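PDB 3R44: fatty acyl CoA synthetase FADD13 (FATTY-ACYL-CoA SYNTHETASE), which belongs to the AMP-binding enzyme family of the ANL clan, pairing a large N-terminal part with a smaller C-terminal domain. Local coordinates for residues G262-P266 with A267-F271; T248-W251 with S252-E256; M415-G419 with G420-Y424; K501-K504 with T505-R508. One frame throughout, in Å; residues are numbered along the deposited sequence. Where two conformers were deposited one is given.

Interaction 1. Residues G262-P266 with A267-F271; sequences GGAVP and AILNF
Ala264, the last residue of strand 261-264, turns its methyl group into the notch between Ile268 and Leu269, side chains on the first turn of the helix that follows. Its CB lies 3.6 Å from Leu269 CD2 and 3.8 Å from Ile268 CG2, so two neighbouring branches converge on a single small group. Ile268 serves both strand-end residues by dividing its branches. With CG1 set opposite the carbonyl carbon (chi1 -83°), that arm runs past Val265, whereas CG2 faces Ala264. The side chains of Val265 and Ile268 pass each other at a slant, Val265 CG2 being 3.9 Å from Ile268 CG1.

The backbone turns sharply beneath these contacts. Val265 holds the N-cap position but has no polar side chain with which to cap, and its carbonyl begins the helical bonding: Leu269 N donates to Val265 O at 3.1 Å. Asn270 N follows, donating to Pro266 O at 2.9 Å with an N-H...O angle of 159°. Proline suits this first helical position because its nitrogen, which carries no hydrogen, has no preceding turn to bond. Val265 N, in contrast, is buried at the bend without any polar partner.

Farther out, Ala264 and Leu269 both pack on Phe289 and Thr291 of strand 288-291, and Ile268 reaches Leu218 and Phe245. Strands 261-264 and 288-291 are parallel neighbours in the nine-stranded mixed sheet, and the tight strand-to-helix corner is characteristic of the start of a beta-alpha-beta crossover.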
ATOM      1  N   GLY A 262       4.021   8.631 -13.079  1.00 16.19           N
ATOM      2  CA  GLY A 262       2.729   8.632 -12.404  1.00 16.53           C
ATOM      3  C   GLY A 262       2.556   7.433 -11.510  1.00 17.93           C
ATOM      4  O   GLY A 262       2.912   6.331 -11.902  1.00 18.72           O
ATOM      5  N   GLY A 263       1.955   7.620 -10.343  1.00 16.49           N
ATOM      6  CA  GLY A 263       1.588   6.484  -9.534  1.00 16.77           C
ATOM      7  C   GLY A 263       0.206   5.994  -9.983  1.00 16.92           C
ATOM      8  O   GLY A 263      -0.673   6.795 -10.301  1.00 18.74           O
ATOM      9  N   ALA A 264       0.021   4.681 -10.022  1.00 17.95           N
ATOM     10  CA  ALA A 264      -1.230   4.084 -10.442  1.00 16.86           C
ATOM     11  C   ALA A 264      -1.447   2.681  -9.920  1.00 17.47           C
ATOM     12  O   ALA A 264      -0.667   2.142  -9.122  1.00 18.70           O
ATOM     13  CB  ALA A 264      -1.290   4.081 -11.989  1.00 19.21           C
ATOM     14  N   VAL A 265      -2.573   2.120 -10.312  1.00 17.66           N
ATOM     15  CA  VAL A 265      -2.883   0.696 -10.117  1.00 18.14           C
ATOM     16  C   VAL A 265      -3.486   0.228 -11.453  1.00 18.21           C
ATOM     17  O   VAL A 265      -3.832   1.069 -12.312  1.00 16.14           O
ATOM     18  CB  VAL A 265      -3.897   0.482  -8.968  1.00 18.64           C
ATOM     19  CG1 VAL A 265      -3.285   0.855  -7.573  1.00 18.60           C
ATOM     20  CG2 VAL A 265      -5.204   1.264  -9.286  1.00 19.96           C
ATOM     21  N   PRO A 266      -3.542  -1.093 -11.680  1.00 19.10           N
ATOM     22  CA  PRO A 266      -3.955  -1.586 -12.986  1.00 19.18           C
ATOM     23  C   PRO A 266      -5.312  -1.051 -13.410  1.00 18.99           C
ATOM     24  O   PRO A 266      -5.452  -0.688 -14.585  1.00 17.46           O
ATOM     25  CB  PRO A 266      -3.923  -3.107 -12.781  1.00 20.99           C
ATOM     26  CG  PRO A 266      -2.773  -3.255 -11.908  1.00 21.29           C
ATOM     27  CD  PRO A 266      -2.960  -2.188 -10.895  1.00 20.51           C
ATOM     28  N   ALA A 267      -6.283  -0.934 -12.489  1.00 20.19           N
ATOM     29  CA  ALA A 267      -7.619  -0.401 -12.893  1.00 20.46           C
ATOM     30  C   ALA A 267      -7.490   0.982 -13.510  1.00 19.91           C
ATOM     31  O   ALA A 267      -8.170   1.295 -14.495  1.00 20.21           O
ATOM     32  CB  ALA A 267      -8.640  -0.344 -11.693  1.00 21.13           C
ATOM     33  N   ILE A 268      -6.679   1.826 -12.881  1.00 18.64           N
ATOM     34  CA  ILE A 268      -6.464   3.223 -13.300  1.00 19.31           C
ATOM     35  C   ILE A 268      -5.885   3.238 -14.687  1.00 18.32           C
ATOM     36  O   ILE A 268      -6.360   3.978 -15.518  1.00 16.63           O
ATOM     37  CB  ILE A 268      -5.528   4.031 -12.321  1.00 19.61           C
ATOM     38  CG1 ILE A 268      -6.318   4.554 -11.155  1.00 24.16           C
ATOM     39  CG2 ILE A 268      -4.791   5.261 -13.011  1.00 18.36           C
ATOM     40  CD1 ILE A 268      -5.427   5.225 -10.060  1.00 26.62           C
ATOM     41  N   LEU A 269      -4.854   2.416 -14.932  1.00 16.68           N
ATOM     42  CA  LEU A 269      -4.235   2.402 -16.208  1.00 17.44           C
ATOM     43  C   LEU A 269      -5.177   1.849 -17.287  1.00 16.56           C
ATOM     44  O   LEU A 269      -5.120   2.279 -18.431  1.00 15.88           O
ATOM     45  CB  LEU A 269      -2.976   1.562 -16.193  1.00 16.93           C
ATOM     46  CG  LEU A 269      -1.826   2.180 -15.350  1.00 21.76           C
ATOM     47  CD1 LEU A 269      -0.567   1.533 -15.768  1.00 25.00           C
ATOM     48  CD2 LEU A 269      -1.733   3.710 -15.546  1.00 26.31           C
ATOM     49  N   ASN A 270      -6.018   0.893 -16.912  1.00 15.98           N
ATOM     50  CA  ASN A 270      -7.027   0.405 -17.813  1.00 16.76           C
ATOM     51  C   ASN A 270      -8.045   1.495 -18.153  1.00 17.21           C
ATOM     52  O   ASN A 270      -8.362   1.726 -19.351  1.00 18.54           O
ATOM     53  CB  ASN A 270      -7.720  -0.791 -17.183  1.00 16.73           C
ATOM     54  CG  ASN A 270      -8.584  -1.510 -18.152  1.00 19.72           C
ATOM     55  OD1 ASN A 270      -9.759  -1.841 -17.842  1.00 19.69           O
ATOM     56  ND2 ASN A 270      -8.053  -1.749 -19.358  1.00 17.23           N
ATOM     57  N   PHE A 271      -8.563   2.212 -17.155  1.00 17.35           N
ATOM     58  CA  PHE A 271      -9.498   3.278 -17.497  1.00 18.06           C
ATOM     59  C   PHE A 271      -8.889   4.358 -18.354  1.00 16.88           C
ATOM     60  O   PHE A 271      -9.547   4.865 -19.277  1.00 18.86           O
ATOM     61  CB  PHE A 271     -10.137   3.867 -16.242  1.00 19.37           C
ATOM     62  CG  PHE A 271     -10.962   2.866 -15.491  1.00 21.71           C
ATOM     63  CD1 PHE A 271     -11.845   2.034 -16.178  1.00 25.31           C
ATOM     64  CD2 PHE A 271     -10.893   2.775 -14.106  1.00 26.39           C
ATOM     65  CE1 PHE A 271     -12.644   1.118 -15.487  1.00 28.97           C
ATOM     66  CE2 PHE A 271     -11.684   1.834 -13.425  1.00 24.76           C
ATOM     67  CZ  PHE A 271     -12.535   1.031 -14.098  1.00 24.99           C
TER

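Interaction 2. Residues T248-W251 with S252-E256; sequences TKVW and SLIVE
Val250, Trp251 and Ile254 form an apolar group along helix 247-256, which belongs to a beta-alpha-beta crossover between the parallel strands 238-241 and 261-264. Strand 213-216 lies between those two in the sheet, and Val250, Leu253 and Ile254 rest on its Leu215. Within the helix, Ile254 CD1 is the meeting point. It approaches the six-membered part of the Trp251 indole obliquely, 3.8 Å from Trp251 CE3, and lies 4.1 Å from Val250 CG2. All three side chains point the same way. The Ile254 arm runs beside its own backbone N (chi1 -81°), which brings Ile254 CG1 back to 3.4 Å from Val250 O. Beyond the helix, Trp251 NE1 bonds Met272 O and Lys307 makes a cation-pi contact with the indole.

The backbone bonding is regular at one end and slack at the other. Ile254 N donates to Val250 O and Val255 N to Trp251 O, each at 2.9 Å, but Leu253 N divides weakly between Lys249 O and Val250 O. One step earlier a water replaces the direct bond, accepting from Ser252 N at 2.9 Å and donating to Thr248 O at 3.2 Å.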
ATOM      1  N   THR A 248     -11.120  10.927 -17.028  1.00 19.32           N
ATOM      2  CA  THR A 248     -11.392  11.877 -18.097  1.00 20.74           C
ATOM      3  C   THR A 248     -10.651  13.201 -17.990  1.00 21.89           C
ATOM      4  O   THR A 248     -10.772  14.016 -18.885  1.00 24.64           O
ATOM      5  CB  THR A 248     -12.898  12.173 -18.244  1.00 23.20           C
ATOM      6  OG1 THR A 248     -13.370  12.900 -17.095  1.00 22.64           O
ATOM      7  CG2 THR A 248     -13.660  10.836 -18.451  1.00 21.68           C
ATOM      8  N   LYS A 249      -9.959  13.438 -16.874  1.00 19.75           N
ATOM      9  CA  LYS A 249      -9.226  14.678 -16.625  1.00 20.89           C
ATOM     10  C   LYS A 249      -7.727  14.445 -16.473  1.00 18.90           C
ATOM     11  O   LYS A 249      -6.931  15.413 -16.522  1.00 19.58           O
ATOM     12  CB  LYS A 249      -9.733  15.376 -15.352  1.00 21.45           C
ATOM     13  CG  LYS A 249     -11.192  15.791 -15.406  1.00 27.24           C
ATOM     14  CD  LYS A 249     -11.433  17.066 -14.588  1.00 32.76           C
ATOM     15  CE  LYS A 249     -12.899  17.508 -14.686  1.00 38.57           C
ATOM     16  NZ  LYS A 249     -13.594  16.939 -13.461  1.00 40.58           N
ATOM     17  N   VAL A 250      -7.304  13.198 -16.299  1.00 17.56           N
ATOM     18  CA  VAL A 250      -5.900  12.936 -15.920  1.00 16.97           C
ATOM     19  C   VAL A 250      -4.875  13.184 -17.029  1.00 17.92           C
ATOM     20  O   VAL A 250      -3.790  13.700 -16.766  1.00 14.97           O
ATOM     21  CB  VAL A 250      -5.747  11.545 -15.279  1.00 17.16           C
ATOM     22  CG1 VAL A 250      -6.069  10.474 -16.249  1.00 17.39           C
ATOM     23  CG2 VAL A 250      -4.338  11.334 -14.611  1.00 16.56           C
ATOM     24  N   TRP A 251      -5.220  12.874 -18.275  1.00 16.66           N
ATOM     25  CA  TRP A 251      -4.238  13.056 -19.352  1.00 18.68           C
ATOM     26  C   TRP A 251      -3.957  14.534 -19.555  1.00 19.03           C
ATOM     27  O   TRP A 251      -2.840  14.899 -19.849  1.00 18.26           O
ATOM     28  CB  TRP A 251      -4.660  12.391 -20.661  1.00 18.60           C
ATOM     29  CG  TRP A 251      -4.513  10.882 -20.657  1.00 18.02           C
ATOM     30  CD1 TRP A 251      -5.521   9.982 -20.660  1.00 15.95           C
ATOM     31  CD2 TRP A 251      -3.296  10.123 -20.602  1.00 15.70           C
ATOM     32  NE1 TRP A 251      -5.022   8.701 -20.629  1.00 16.98           N
ATOM     33  CE2 TRP A 251      -3.665   8.754 -20.550  1.00 15.92           C
ATOM     34  CE3 TRP A 251      -1.948  10.455 -20.527  1.00 14.96           C
ATOM     35  CZ2 TRP A 251      -2.726   7.720 -20.504  1.00 16.16           C
ATOM     36  CZ3 TRP A 251      -1.000   9.417 -20.478  1.00 19.52           C
ATOM     37  CH2 TRP A 251      -1.395   8.076 -20.456  1.00 18.15           C
ATOM     38  N   SER A 252      -4.979  15.377 -19.453  1.00 20.11           N
ATOM     39  CA  SER A 252      -4.804  16.821 -19.568  0.70 21.65           C
ATOM     40  C   SER A 252      -3.831  17.312 -18.508  1.00 20.78           C
ATOM     41  O   SER A 252      -3.040  18.211 -18.723  1.00 21.53           O
ATOM     42  CB  SER A 252      -6.147  17.535 -19.352  0.70 22.95           C
ATOM     43  OG  SER A 252      -6.018  18.923 -19.585  0.70 25.32           O
ATOM     44  N   LEU A 253      -3.942  16.729 -17.332  1.00 19.12           N
ATOM     45  CA  LEU A 253      -3.163  17.156 -16.201  1.00 18.09           C
ATOM     46  C   LEU A 253      -1.738  16.730 -16.468  1.00 17.20           C
ATOM     47  O   LEU A 253      -0.804  17.493 -16.200  1.00 18.11           O
ATOM     48  CB  LEU A 253      -3.701  16.490 -14.923  1.00 17.48           C
ATOM     49  CG  LEU A 253      -2.863  16.717 -13.658  1.00 18.69           C
ATOM     50  CD1 LEU A 253      -2.576  18.219 -13.436  1.00 19.75           C
ATOM     51  CD2 LEU A 253      -3.505  16.056 -12.387  1.00 16.08           C
ATOM     52  N   ILE A 254      -1.576  15.509 -16.969  1.00 15.61           N
ATOM     53  CA  ILE A 254      -0.259  14.939 -17.274  1.00 15.80           C
ATOM     54  C   ILE A 254       0.474  15.799 -18.342  1.00 16.74           C
ATOM     55  O   ILE A 254       1.683  16.091 -18.233  1.00 17.06           O
ATOM     56  CB  ILE A 254      -0.417  13.472 -17.722  1.00 14.86           C
ATOM     57  CG1 ILE A 254      -0.564  12.557 -16.501  1.00 14.21           C
ATOM     58  CG2 ILE A 254       0.726  13.006 -18.633  1.00 14.81           C
ATOM     59  CD1 ILE A 254      -0.972  11.121 -16.872  1.00 11.11           C
ATOM     60  N   VAL A 255      -0.286  16.271 -19.311  1.00 17.61           N
ATOM     61  CA  VAL A 255       0.263  17.160 -20.342  1.00 18.59           C
ATOM     62  C   VAL A 255       0.571  18.548 -19.825  1.00 19.65           C
ATOM     63  O   VAL A 255       1.721  19.014 -19.992  1.00 18.70           O
ATOM     64  CB  VAL A 255      -0.636  17.205 -21.585  1.00 20.78           C
ATOM     65  CG1 VAL A 255      -0.120  18.200 -22.615  1.00 22.60           C
ATOM     66  CG2 VAL A 255      -0.720  15.797 -22.219  1.00 21.12           C
ATOM     67  N   GLU A 256      -0.424  19.211 -19.232  1.00 20.12           N
ATOM     68  CA  GLU A 256      -0.285  20.568 -18.723  1.00 23.17           C
ATOM     69  C   GLU A 256       0.851  20.712 -17.721  1.00 22.28           C
ATOM     70  O   GLU A 256       1.512  21.753 -17.701  1.00 22.18           O
ATOM     71  CB  GLU A 256      -1.574  21.114 -18.082  1.00 24.30           C
ATOM     72  CG  GLU A 256      -2.718  21.246 -19.011  1.00 30.08           C
ATOM     73  CD  GLU A 256      -2.460  22.205 -20.167  1.00 39.21           C
ATOM     74  OE1 GLU A 256      -1.732  23.210 -19.984  1.00 45.45           O
ATOM     75  OE2 GLU A 256      -3.008  21.960 -21.258  1.00 44.81           O
TER
HETATM   76  O   HOH W   1      -7.731  14.561 -19.768  1.00 15.53           O

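Interaction 3. Residues M415-G419 with G420-Y424; sequences MIISG and GENVY
Ile416 and Val423 face each other as a hydrogen-bonded antiparallel pair, Ile416 N donating to Val423 O and Val423 N to Ile416 O, both at 2.7 Å. Two residues further along each strand, Ser418 and Glu421 form the second such pair. There Ser418 N approaches Glu421 O with an N-H...O angle of 167°, while Glu421 N comes to Ser418 O from well above the carbonyl plane, 54° out of it. Between them, the non-hydrogen-bonded pair Ile417 and Asn422 adds CA-H...O contacts, among them Asn422 CA to Ile416 O at 3.4 Å.

These bonds define a beta hairpin with a two-residue loop, Gly419-Gly420, both at positive phi in a type I' turn from Ser418 to Glu421. Position and sequence are consistent with the A8 motif of the ANL family.

The aromatic contact lies at the open end. Met415 CG sits almost over the centre of the Tyr424 ring, a CH-pi contact at 3.8 Å from the centroid, and Met415 SD makes an oblique Met-aromatic approach. Tyr424 OH is tied to Gly395 O.

Van der Waals contacts with the Asn422 amide follow. A bend at the thioether (chi3 76°) lays Met415 CE over the amide face, 3.4 Å from Asn422 CG. Past the oxygen end, on the same side of that plane, Ile417 CG1 lies 3.5 Å from Asn422 OD1. Facing the opposite way, Ile416 packs on Pro425 and Val423 on Ile428 of helix 425-432.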
ATOM      1  N   MET A 415      -5.450 -16.954   2.786  1.00 21.12           N
ATOM      2  CA  MET A 415      -5.111 -18.191   3.453  1.00 20.87           C
ATOM      3  C   MET A 415      -6.332 -18.742   4.221  1.00 21.22           C
ATOM      4  O   MET A 415      -7.167 -17.979   4.729  1.00 21.06           O
ATOM      5  CB  MET A 415      -3.942 -17.981   4.414  1.00 22.39           C
ATOM      6  CG  MET A 415      -3.462 -19.287   5.024  1.00 24.54           C
ATOM      7  SD  MET A 415      -2.141 -19.025   6.238  1.00 31.47           S
ATOM      8  CE  MET A 415      -3.034 -18.383   7.679  1.00 30.73           C
ATOM      9  N   ILE A 416      -6.478 -20.063   4.240  1.00 20.84           N
ATOM     10  CA  ILE A 416      -7.621 -20.736   4.868  1.00 21.55           C
ATOM     11  C   ILE A 416      -7.123 -21.433   6.126  1.00 22.69           C
ATOM     12  O   ILE A 416      -6.097 -22.082   6.093  1.00 23.39           O
ATOM     13  CB  ILE A 416      -8.313 -21.730   3.871  1.00 21.09           C
ATOM     14  CG1 ILE A 416      -8.722 -20.979   2.586  1.00 20.38           C
ATOM     15  CG2 ILE A 416      -9.555 -22.385   4.524  1.00 22.63           C
ATOM     16  CD1 ILE A 416      -9.011 -21.833   1.341  1.00 20.19           C
ATOM     17  N   ILE A 417      -7.812 -21.274   7.249  1.00 22.70           N
ATOM     18  CA  ILE A 417      -7.529 -22.090   8.428  1.00 24.31           C
ATOM     19  C   ILE A 417      -8.609 -23.150   8.611  1.00 25.36           C
ATOM     20  O   ILE A 417      -9.766 -22.822   8.869  1.00 25.87           O
ATOM     21  CB  ILE A 417      -7.415 -21.233   9.667  1.00 25.39           C
ATOM     22  CG1 ILE A 417      -6.276 -20.236   9.483  1.00 27.72           C
ATOM     23  CG2 ILE A 417      -7.087 -22.096  10.870  1.00 26.83           C
ATOM     24  CD1 ILE A 417      -6.118 -19.315  10.699  1.00 30.99           C
ATOM     25  N   SER A 418      -8.234 -24.406   8.398  1.00 26.10           N
ATOM     26  CA  SER A 418      -9.184 -25.503   8.403  1.00 27.47           C
ATOM     27  C   SER A 418      -8.730 -26.489   9.494  1.00 29.45           C
ATOM     28  O   SER A 418      -7.615 -26.979   9.443  1.00 27.53           O
ATOM     29  CB  SER A 418      -9.267 -26.090   6.982  1.00 27.39           C
ATOM     30  OG  SER A 418     -10.182 -27.149   6.883  1.00 31.34           O
ATOM     31  N   GLY A 419      -9.562 -26.678  10.528  1.00 31.11           N
ATOM     32  CA  GLY A 419      -9.196 -27.499  11.682  1.00 34.62           C
ATOM     33  C   GLY A 419      -7.833 -27.137  12.272  1.00 36.01           C
ATOM     34  O   GLY A 419      -7.039 -28.020  12.640  1.00 38.05           O
ATOM     35  N   GLY A 420      -7.556 -25.837  12.364  1.00 35.29           N
ATOM     36  CA  GLY A 420      -6.281 -25.366  12.888  1.00 36.50           C
ATOM     37  C   GLY A 420      -5.064 -25.441  11.956  1.00 36.16           C
ATOM     38  O   GLY A 420      -3.975 -25.051  12.358  1.00 37.02           O
ATOM     39  N   GLU A 421      -5.225 -25.957  10.742  1.00 34.43           N
ATOM     40  CA  GLU A 421      -4.122 -26.063   9.773  1.00 34.47           C
ATOM     41  C   GLU A 421      -4.261 -24.982   8.709  1.00 31.43           C
ATOM     42  O   GLU A 421      -5.372 -24.718   8.224  1.00 30.21           O
ATOM     43  CB  GLU A 421      -4.156 -27.412   9.047  1.00 36.35           C
ATOM     44  CG  GLU A 421      -4.144 -28.659   9.958  1.00 42.68           C
ATOM     45  CD  GLU A 421      -2.728 -29.240  10.217  1.00 48.82           C
ATOM     46  OE1 GLU A 421      -1.752 -28.469  10.366  1.00 50.09           O
ATOM     47  OE2 GLU A 421      -2.604 -30.489  10.271  1.00 54.17           O
ATOM     48  N   ASN A 422      -3.146 -24.389   8.311  1.00 30.60           N
ATOM     49  CA  ASN A 422      -3.156 -23.348   7.288  1.00 29.73           C
ATOM     50  C   ASN A 422      -3.121 -23.961   5.909  1.00 28.26           C
ATOM     51  O   ASN A 422      -2.274 -24.783   5.642  1.00 28.71           O
ATOM     52  CB  ASN A 422      -1.938 -22.439   7.427  1.00 30.54           C
ATOM     53  CG  ASN A 422      -2.016 -21.532   8.638  1.00 34.38           C
ATOM     54  OD1 ASN A 422      -3.002 -21.544   9.376  1.00 39.67           O
ATOM     55  ND2 ASN A 422      -0.973 -20.747   8.853  1.00 37.09           N
ATOM     56  N   VAL A 423      -4.014 -23.516   5.033  1.00 26.24           N
ATOM     57  CA  VAL A 423      -4.099 -23.996   3.678  1.00 25.87           C
ATOM     58  C   VAL A 423      -4.114 -22.780   2.763  1.00 23.88           C
ATOM     59  O   VAL A 423      -4.994 -21.899   2.920  1.00 22.18           O
ATOM     60  CB  VAL A 423      -5.435 -24.788   3.492  1.00 26.19           C
ATOM     61  CG1 VAL A 423      -5.551 -25.332   2.160  1.00 26.62           C
ATOM     62  CG2 VAL A 423      -5.524 -25.908   4.509  1.00 28.11           C
ATOM     63  N   TYR A 424      -3.180 -22.697   1.818  1.00 23.30           N
ATOM     64  CA  TYR A 424      -3.239 -21.598   0.865  1.00 23.25           C
ATOM     65  C   TYR A 424      -3.909 -22.080  -0.447  1.00 23.33           C
ATOM     66  O   TYR A 424      -3.613 -23.177  -0.975  1.00 22.29           O
ATOM     67  CB  TYR A 424      -1.889 -20.930   0.546  1.00 25.04           C
ATOM     68  CG  TYR A 424      -1.239 -20.089   1.628  1.00 25.61           C
ATOM     69  CD1 TYR A 424      -1.403 -18.697   1.670  1.00 29.56           C
ATOM     70  CD2 TYR A 424      -0.428 -20.687   2.573  1.00 28.17           C
ATOM     71  CE1 TYR A 424      -0.741 -17.918   2.660  1.00 30.87           C
ATOM     72  CE2 TYR A 424       0.221 -19.948   3.563  1.00 28.61           C
ATOM     73  CZ  TYR A 424       0.068 -18.551   3.613  1.00 30.07           C
ATOM     74  OH  TYR A 424       0.734 -17.786   4.613  1.00 31.73           O
TER

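Interaction 4. Residues K501-K504 with T505-R508; sequences KILK and TVLR
Leu503 and Val506 lie side by side at the start of helix 504-511, pointing the same way, with Leu503 CB 3.9 Å from Val506 CG2. Close by, Ile502 crosses Leu507 at an angle, and Ile502 CG2 comes within 4.0 Å of Leu507 CD1. This is the compact part of the contact: Leu507 is buried, and its backbone is secured as well. Leu507 N donates to Leu503 O at 3.0 Å, in the plane of that carbonyl and with an N-H...O angle of 166°. Leu503 is the N-cap residue, so its carbonyl supplies the first acceptor of the helix. Arg508 N follows, bonding Lys504 O at 2.9 Å. The residues leading into the turn are consistent with the A10 motif of ANL enzymes.

The polar side is more exposed, Thr505 fully and Lys504 and Arg508 in part. The extended Arg508 chain runs back along the first turn, its CG 3.3 Å from Lys504 O, and its last torsion (chi4 107°) lays one face of the guanidinium over Lys504 C, 3.6 Å from Arg508 NH1. Thr505 sets its CG2 at the guanidinium edge. The extended Lys504 chain ends with NZ 6.1 Å from Arg508 NH2; each positive charge has an acidic partner, Glu429 for Lys504 and Asp414 for Arg508, which probably offsets their mutual repulsion.

Leu507 and Ile502 pack on Ala442 of strand 438-448, Lys504 and Leu507 on Ile444, and Val506 and Leu507 on Pro495 in the loop after strand 487-490.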
ATOM      1  N   LYS A 501      -8.080 -10.046 -12.938  1.00 25.53           N
ATOM      2  CA  LYS A 501      -7.880 -10.565 -11.594  1.00 24.93           C
ATOM      3  C   LYS A 501      -9.116 -11.292 -11.058  1.00 23.52           C
ATOM      4  O   LYS A 501     -10.211 -10.741 -11.084  1.00 20.87           O
ATOM      5  CB  LYS A 501      -7.573  -9.409 -10.633  1.00 25.25           C
ATOM      6  CG  LYS A 501      -6.981  -9.876  -9.282  1.00 28.08           C
ATOM      7  CD  LYS A 501      -6.866  -8.730  -8.286  1.00 35.95           C
ATOM      8  CE  LYS A 501      -6.877  -9.225  -6.838  1.00 40.82           C
ATOM      9  NZ  LYS A 501      -6.732  -8.064  -5.865  1.00 44.31           N
ATOM     10  N   ILE A 502      -8.936 -12.511 -10.540  1.00 23.48           N
ATOM     11  CA  ILE A 502     -10.025 -13.240  -9.893  1.00 22.75           C
ATOM     12  C   ILE A 502     -10.373 -12.466  -8.633  1.00 21.71           C
ATOM     13  O   ILE A 502      -9.476 -12.050  -7.864  1.00 21.55           O
ATOM     14  CB  ILE A 502      -9.628 -14.660  -9.470  1.00 23.74           C
ATOM     15  CG1 ILE A 502      -9.248 -15.495 -10.674  1.00 26.20           C
ATOM     16  CG2 ILE A 502     -10.789 -15.349  -8.744  1.00 23.22           C
ATOM     17  CD1 ILE A 502     -10.372 -15.932 -11.354  1.00 30.48           C
ATOM     18  N   LEU A 503     -11.664 -12.193  -8.461  1.00 19.82           N
ATOM     19  CA  LEU A 503     -12.153 -11.398  -7.345  1.00 20.63           C
ATOM     20  C   LEU A 503     -12.633 -12.344  -6.248  1.00 20.10           C
ATOM     21  O   LEU A 503     -13.815 -12.718  -6.197  1.00 18.95           O
ATOM     22  CB  LEU A 503     -13.292 -10.500  -7.826  1.00 21.10           C
ATOM     23  CG  LEU A 503     -12.842  -9.451  -8.840  1.00 23.57           C
ATOM     24  CD1 LEU A 503     -14.067  -8.713  -9.383  1.00 22.82           C
ATOM     25  CD2 LEU A 503     -11.834  -8.477  -8.203  1.00 25.67           C
ATOM     26  N   LYS A 504     -11.727 -12.771  -5.390  1.00 20.70           N
ATOM     27  CA  LYS A 504     -12.111 -13.682  -4.280  1.00 20.35           C
ATOM     28  C   LYS A 504     -13.147 -13.113  -3.304  1.00 20.09           C
ATOM     29  O   LYS A 504     -13.964 -13.871  -2.743  1.00 17.29           O
ATOM     30  CB  LYS A 504     -10.873 -14.230  -3.572  1.00 21.36           C
ATOM     31  CG  LYS A 504     -10.105 -15.101  -4.503  1.00 22.41           C
ATOM     32  CD  LYS A 504      -9.004 -15.864  -3.871  1.00 26.95           C
ATOM     33  CE  LYS A 504      -8.490 -16.895  -4.895  1.00 25.99           C
ATOM     34  NZ  LYS A 504      -7.725 -17.893  -4.270  1.00 25.39           N
ATOM     35  N   THR A 505     -13.190 -11.790  -3.127  1.00 19.01           N
ATOM     36  CA  THR A 505     -14.211 -11.187  -2.268  1.00 20.98           C
ATOM     37  C   THR A 505     -15.606 -11.401  -2.882  1.00 20.04           C
ATOM     38  O   THR A 505     -16.572 -11.679  -2.191  1.00 20.44           O
ATOM     39  CB  THR A 505     -13.997  -9.677  -2.125  1.00 22.09           C
ATOM     40  OG1 THR A 505     -13.884  -9.118  -3.444  1.00 27.86           O
ATOM     41  CG2 THR A 505     -12.724  -9.378  -1.399  1.00 21.35           C
ATOM     42  N   VAL A 506     -15.694 -11.275  -4.197  1.00 19.41           N
ATOM     43  CA  VAL A 506     -16.957 -11.566  -4.927  1.00 19.02           C
ATOM     44  C   VAL A 506     -17.319 -13.071  -4.834  1.00 18.01           C
ATOM     45  O   VAL A 506     -18.472 -13.421  -4.502  1.00 17.37           O
ATOM     46  CB  VAL A 506     -16.933 -11.051  -6.374  1.00 18.81           C
ATOM     47  CG1 VAL A 506     -18.245 -11.445  -7.105  1.00 19.19           C
ATOM     48  CG2 VAL A 506     -16.743  -9.472  -6.375  1.00 20.02           C
ATOM     49  N   LEU A 507     -16.331 -13.947  -5.030  1.00 17.08           N
ATOM     50  CA  LEU A 507     -16.581 -15.353  -4.839  1.00 17.47           C
ATOM     51  C   LEU A 507     -17.167 -15.647  -3.495  1.00 17.20           C
ATOM     52  O   LEU A 507     -18.129 -16.398  -3.421  1.00 18.48           O
ATOM     53  CB  LEU A 507     -15.331 -16.173  -4.992  1.00 16.81           C
ATOM     54  CG  LEU A 507     -14.953 -16.490  -6.435  1.00 17.79           C
ATOM     55  CD1 LEU A 507     -13.497 -17.098  -6.415  1.00 18.29           C
ATOM     56  CD2 LEU A 507     -15.934 -17.472  -7.129  1.00 16.26           C
ATOM     57  N   ARG A 508     -16.587 -15.089  -2.417  1.00 17.70           N
ATOM     58  CA  ARG A 508     -17.086 -15.348  -1.061  1.00 18.50           C
ATOM     59  C   ARG A 508     -18.530 -14.868  -0.895  1.00 19.66           C
ATOM     60  O   ARG A 508     -19.320 -15.537  -0.234  1.00 19.80           O
ATOM     61  CB  ARG A 508     -16.207 -14.678   0.043  1.00 20.58           C
ATOM     62  CG  ARG A 508     -14.805 -15.238   0.144  1.00 19.25           C
ATOM     63  CD  ARG A 508     -13.937 -14.491   1.187  1.00 22.57           C
ATOM     64  NE  ARG A 508     -12.577 -14.930   0.955  1.00 24.31           N
ATOM     65  CZ  ARG A 508     -11.600 -14.220   0.405  1.00 24.57           C
ATOM     66  NH1 ARG A 508     -11.772 -12.939   0.056  1.00 23.69           N
ATOM     67  NH2 ARG A 508     -10.427 -14.824   0.216  1.00 24.41           N
TER

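Overall arrangement
Along the chain the order is interaction 2, interaction 1, interaction 3, interaction 4, with none enclosing another. The first two fall in the large AMP-binding part: helix 247-256 leads into strand 261-264, and the centres of interactions 2 and 1 are about 14 Å apart beside one mixed sheet. The other two belong to the smaller C-terminal portion, their centres about 18 Å apart. Interactions 2 and 3 lie on opposite sides of the chain's centre, their own centres about 46 Å apart. Interactions 1 and 4 come within about 8 Å at their nearest atoms, without touching; with Asn270 packing on Pro498, they probably mark where the two parts of the protein meet.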